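Local coordinates for protein Trypsin/factor XIIA inhibitor (PDB 1BEA) that inhibits mammalian trypsin potently and activated Hageman factor (factor XIIa) specifically, as a monomeric cereal trypsin/alpha-amylase inhibitor from maize that also acts on amylase, at residues Ile62-Gly66 / Glu77-Glu81; Arg92-Ala96 / Pro116-Gly120. All coordinates share one frame; numbering follows the deposited sequence.

Interaction 1: Ile62-Gly66 / Glu77-Glu81; sequences ILMDG and EGRLE
Met64 O, in the last turn of helix 56-65, takes Leu80 N at 2.9 Å along a nearly straight N-H path (171°), the donor standing above the carbonyl plane. Arg88 from the next helix bonds the same oxygen, and the CA-H of Arg79 leans on it as well. One residue back, Arg79 N is shared weakly between Ile62 O at 3.1 Å and Leu63 O at 3.0 Å; the irregular run 77-81 passes along the carbonyls at the helix end. Gly66, with positive phi, lets the chain leave the helix there and brings its CA to 3.0 Å from Glu77 O; a CB at Gly66 would collide with Arg79. The Arg79 chain runs extended, CG anti to the backbone N (chi1 -175°), alongside the Asp65 carbonyl until NH1 bonds Asp65 O at 3.2 Å, while NE forms a salt bridge with Glu81 OE2 from above the carboxylate plane. A methionine in place of Arg79 would probably leave Asp65 O without this donor and the Glu81 side chain, its salt bridge lost, less firmly fixed. Leu80 lays CD1 beside Met64 CA at 3.8 Å. Run 77-81 thus supplies donors to Met64 O and Asp65 O at the helix end.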
loop_
_atom_site.group_PDB
_atom_site.type_symbol
_atom_site.label_atom_id
_atom_site.label_comp_id
_atom_site.label_asym_id
_atom_site.label_seq_id
_atom_site.Cartn_x
_atom_site.Cartn_y
_atom_site.Cartn_z
ATOM N N ILE A 62 2.346 5.989 0.468
ATOM C CA ILE A 62 1.185 6.710 0.954
ATOM C C ILE A 62 0.363 5.750 1.806
ATOM O O ILE A 62 -0.125 6.095 2.861
ATOM C CB ILE A 62 0.400 7.240 -0.239
ATOM C CG1 ILE A 62 1.177 8.436 -0.805
ATOM C CG2 ILE A 62 -1.062 7.582 0.169
ATOM C CD1 ILE A 62 0.636 9.045 -2.086
ATOM N N LEU A 63 0.248 4.516 1.363
ATOM C CA LEU A 63 -0.506 3.574 2.132
ATOM C C LEU A 63 0.161 3.334 3.473
ATOM O O LEU A 63 -0.528 3.300 4.493
ATOM C CB LEU A 63 -0.669 2.250 1.363
ATOM C CG LEU A 63 -1.324 1.152 2.207
ATOM C CD1 LEU A 63 -2.857 1.424 2.201
ATOM C CD2 LEU A 63 -0.985 -0.289 1.709
ATOM N N MET A 64 1.488 3.215 3.522
ATOM C CA MET A 64 2.119 2.936 4.805
ATOM C C MET A 64 2.038 4.107 5.780
ATOM O O MET A 64 1.587 3.994 6.936
ATOM C CB MET A 64 3.591 2.614 4.619
ATOM C CG MET A 64 3.915 1.294 3.971
ATOM S SD MET A 64 5.660 1.212 3.305
ATOM C CE MET A 64 6.644 1.452 4.833
ATOM N N ASP A 65 2.482 5.257 5.305
ATOM C CA ASP A 65 2.542 6.431 6.158
ATOM C C ASP A 65 1.624 7.608 5.888
ATOM O O ASP A 65 1.600 8.553 6.660
ATOM C CB ASP A 65 4.002 6.874 6.216
ATOM C CG ASP A 65 4.922 5.682 6.401
ATOM O OD1 ASP A 65 4.502 4.754 7.122
ATOM O OD2 ASP A 65 6.024 5.635 5.825
ATOM N N GLY A 66 0.858 7.541 4.811
ATOM C CA GLY A 66 -0.075 8.604 4.501
ATOM C C GLY A 66 0.517 9.787 3.751
ATOM O O GLY A 66 1.740 9.937 3.603
ATOM N N GLU A 77 -4.764 11.094 3.463
ATOM C CA GLU A 77 -4.880 9.937 2.593
ATOM C C GLU A 77 -3.987 8.817 3.145
ATOM O O GLU A 77 -2.863 9.077 3.631
ATOM C CB GLU A 77 -4.397 10.321 1.186
ATOM C CG GLU A 77 -5.205 9.781 0.020
ATOM C CD GLU A 77 -6.351 10.694 -0.375
ATOM O OE1 GLU A 77 -6.180 11.927 -0.430
ATOM O OE2 GLU A 77 -7.448 10.169 -0.632
ATOM N N GLY A 78 -4.516 7.596 3.087
ATOM C CA GLY A 78 -3.795 6.417 3.522
ATOM C C GLY A 78 -3.293 6.378 4.946
ATOM O O GLY A 78 -3.903 6.914 5.860
ATOM N N ARG A 79 -2.175 5.694 5.113
ATOM C CA ARG A 79 -1.528 5.519 6.402
ATOM C C ARG A 79 -2.097 4.375 7.215
ATOM O O ARG A 79 -3.322 4.254 7.356
ATOM C CB ARG A 79 -1.604 6.777 7.240
ATOM C CG ARG A 79 -0.837 6.646 8.529
ATOM C CD ARG A 79 -0.519 7.997 9.161
ATOM N NE ARG A 79 0.143 7.850 10.471
ATOM C CZ ARG A 79 1.398 8.222 10.741
ATOM N NH1 ARG A 79 2.164 8.776 9.803
ATOM N NH2 ARG A 79 1.897 8.009 11.956
ATOM N N LEU A 80 -1.191 3.540 7.749
ATOM C CA LEU A 80 -1.585 2.412 8.565
ATOM C C LEU A 80 -1.450 2.889 9.990
ATOM O O LEU A 80 -0.377 3.341 10.387
ATOM C CB LEU A 80 -0.641 1.225 8.383
ATOM C CG LEU A 80 -0.300 0.742 6.988
ATOM C CD1 LEU A 80 1.039 -0.021 7.006
ATOM C CD2 LEU A 80 -1.427 -0.144 6.492
ATOM N N GLU A 81 -2.526 2.773 10.755
ATOM C CA GLU A 81 -2.507 3.171 12.146
ATOM C C GLU A 81 -2.623 1.972 13.069
ATOM O O GLU A 81 -2.791 0.843 12.627
ATOM C CB GLU A 81 -3.638 4.145 12.430
ATOM C CG GLU A 81 -3.376 5.532 11.873
ATOM C CD GLU A 81 -2.046 6.107 12.351
ATOM O OE1 GLU A 81 -1.069 5.343 12.554
ATOM O OE2 GLU A 81 -1.973 7.336 12.526
#

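Interaction 2: Arg92-Ala96 / Pro116-Gly120; sequences RGFAA and PWILG
Leu119 reaches across to the C-terminal part of helix 88-95 and settles between Arg92 and Ala96, four residues apart. Its CG stands anti to the backbone N (chi1 -160°), which carries CD1 over the helix backbone, 3.5 Å from Gly93 CA and 3.6 Å from Arg92 O. Beside it Leu119 CB lies 3.8 Å from the methyl of Ala96; the modelled approach of CD1 to that methyl is too short to be trusted. Ala96 CB also meets Ile118 CG2 at 3.7 Å, so one small methyl receives two neighbouring side chains of the tail. The Arg92 side chain crosses Leu119 obliquely. It bends at chi3 (115°), swinging the guanidinium toward the tail, where NH1 comes 3.9 Å from Leu119 CG and the group's edge faces the backbone N of Gly120. That last neighbour is poorly ordered and offers a donor to a donor, so it adds no bond; Arg92 has its charge partner in Asp65. The tail follows Cys115, which is tied by a disulfide to Cys57 of helix 56-65. This suits the disulfide-linked helical fold of the cereal trypsin/alpha-amylase inhibitors, with its C-terminal segment laid over the helices.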
loop_
_atom_site.group_PDB
_atom_site.type_symbol
_atom_site.label_atom_id
_atom_site.label_comp_id
_atom_site.label_asym_id
_atom_site.label_seq_id
_atom_site.Cartn_x
_atom_site.Cartn_y
_atom_site.Cartn_z
ATOM N N ARG A 92 3.586 -1.919 8.816
ATOM C CA ARG A 92 4.502 -1.216 7.909
ATOM C C ARG A 92 5.553 -2.142 7.292
ATOM O O ARG A 92 5.785 -2.163 6.065
ATOM C CB ARG A 92 5.264 -0.157 8.677
ATOM C CG ARG A 92 4.716 1.226 8.590
ATOM C CD ARG A 92 5.711 2.201 9.189
ATOM N NE ARG A 92 6.259 3.141 8.213
ATOM C CZ ARG A 92 7.432 3.016 7.612
ATOM N NH1 ARG A 92 8.206 1.985 7.853
ATOM N NH2 ARG A 92 7.858 3.953 6.803
ATOM N N GLY A 93 6.230 -2.878 8.167
ATOM C CA GLY A 93 7.241 -3.802 7.703
ATOM C C GLY A 93 6.691 -4.696 6.614
ATOM O O GLY A 93 7.277 -4.841 5.556
ATOM N N PHE A 94 5.528 -5.284 6.839
ATOM C CA PHE A 94 4.998 -6.165 5.831
ATOM C C PHE A 94 4.500 -5.457 4.587
ATOM O O PHE A 94 4.579 -6.013 3.488
ATOM C CB PHE A 94 3.865 -6.993 6.395
ATOM C CG PHE A 94 3.170 -7.819 5.357
ATOM C CD1 PHE A 94 3.873 -8.823 4.679
ATOM C CD2 PHE A 94 1.841 -7.560 5.002
ATOM C CE1 PHE A 94 3.265 -9.547 3.665
ATOM C CE2 PHE A 94 1.223 -8.278 3.991
ATOM C CZ PHE A 94 1.933 -9.269 3.321
ATOM N N ALA A 95 3.974 -4.244 4.751
ATOM C CA ALA A 95 3.448 -3.497 3.601
ATOM C C ALA A 95 4.551 -3.131 2.623
ATOM O O ALA A 95 4.326 -3.045 1.424
ATOM C CB ALA A 95 2.751 -2.219 4.062
ATOM N N ALA A 96 5.751 -2.905 3.141
ATOM C CA ALA A 96 6.846 -2.519 2.276
ATOM C C ALA A 96 7.273 -3.616 1.284
ATOM O O ALA A 96 7.921 -3.315 0.287
ATOM C CB ALA A 96 8.010 -2.068 3.132
ATOM N N PRO A 116 13.428 0.310 -2.665
ATOM C CA PRO A 116 14.569 0.539 -1.761
ATOM C C PRO A 116 14.508 1.633 -0.677
ATOM O O PRO A 116 15.192 1.552 0.351
ATOM C CB PRO A 116 15.757 0.750 -2.722
ATOM C CG PRO A 116 15.131 1.043 -4.080
ATOM C CD PRO A 116 13.794 0.376 -4.092
ATOM N N TRP A 117 13.683 2.641 -0.884
ATOM C CA TRP A 117 13.632 3.725 0.079
ATOM C C TRP A 117 12.380 3.711 0.931
ATOM O O TRP A 117 12.359 4.314 1.991
ATOM C CB TRP A 117 13.704 5.046 -0.674
ATOM C CG TRP A 117 12.493 5.249 -1.541
ATOM C CD1 TRP A 117 12.303 4.799 -2.828
ATOM C CD2 TRP A 117 11.298 5.959 -1.185
ATOM N NE1 TRP A 117 11.068 5.193 -3.295
ATOM C CE2 TRP A 117 10.427 5.906 -2.312
ATOM C CE3 TRP A 117 10.876 6.642 -0.025
ATOM C CZ2 TRP A 117 9.159 6.508 -2.310
ATOM C CZ3 TRP A 117 9.614 7.241 -0.023
ATOM C CH2 TRP A 117 8.771 7.169 -1.161
ATOM N N ILE A 118 11.352 3.023 0.441
ATOM C CA ILE A 118 10.049 2.927 1.087
ATOM C C ILE A 118 10.089 2.779 2.589
ATOM O O ILE A 118 9.773 3.715 3.320
ATOM C CB ILE A 118 9.214 1.759 0.467
ATOM C CG1 ILE A 118 8.472 2.279 -0.747
ATOM C CG2 ILE A 118 8.161 1.236 1.429
ATOM C CD1 ILE A 118 7.985 3.675 -0.558
ATOM N N LEU A 119 10.490 1.605 3.050
ATOM C CA LEU A 119 10.517 1.324 4.473
ATOM C C LEU A 119 11.428 2.222 5.292
ATOM O O LEU A 119 12.642 2.219 5.107
ATOM C CB LEU A 119 10.899 -0.129 4.689
ATOM C CG LEU A 119 10.473 -0.587 6.074
ATOM C CD1 LEU A 119 9.346 -1.615 5.957
ATOM C CD2 LEU A 119 11.695 -1.142 6.794
ATOM N N GLY A 120 10.847 2.980 6.214
ATOM C CA GLY A 120 11.658 3.866 7.027
ATOM C C GLY A 120 12.432 4.956 6.272
ATOM O O GLY A 120 12.286 5.085 5.034
#

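How the interactions relate
Helix 56-65 gives interaction 1 one of its two sides, and helix 88-95, next along the chain, gives one side to interaction 2. The first is partly buried and rests mainly on polar bonds to backbone carbonyls, one of them from a side chain; the second is a surface contact without hydrogen bonds across it, made of methyl contacts and the flank of an arginine, with a propeptide tail that ends at the last modelled residue. They join directly: Asp65 OD1 and Arg92 NE form a salt bridge at 2.6 Å, and the carboxylate oxygen is held by Arg88 too. Met64 packs on both Arg92 and Ile118, while Leu80 touches Arg92. Two successive loops are thereby fastened to neighbouring helices.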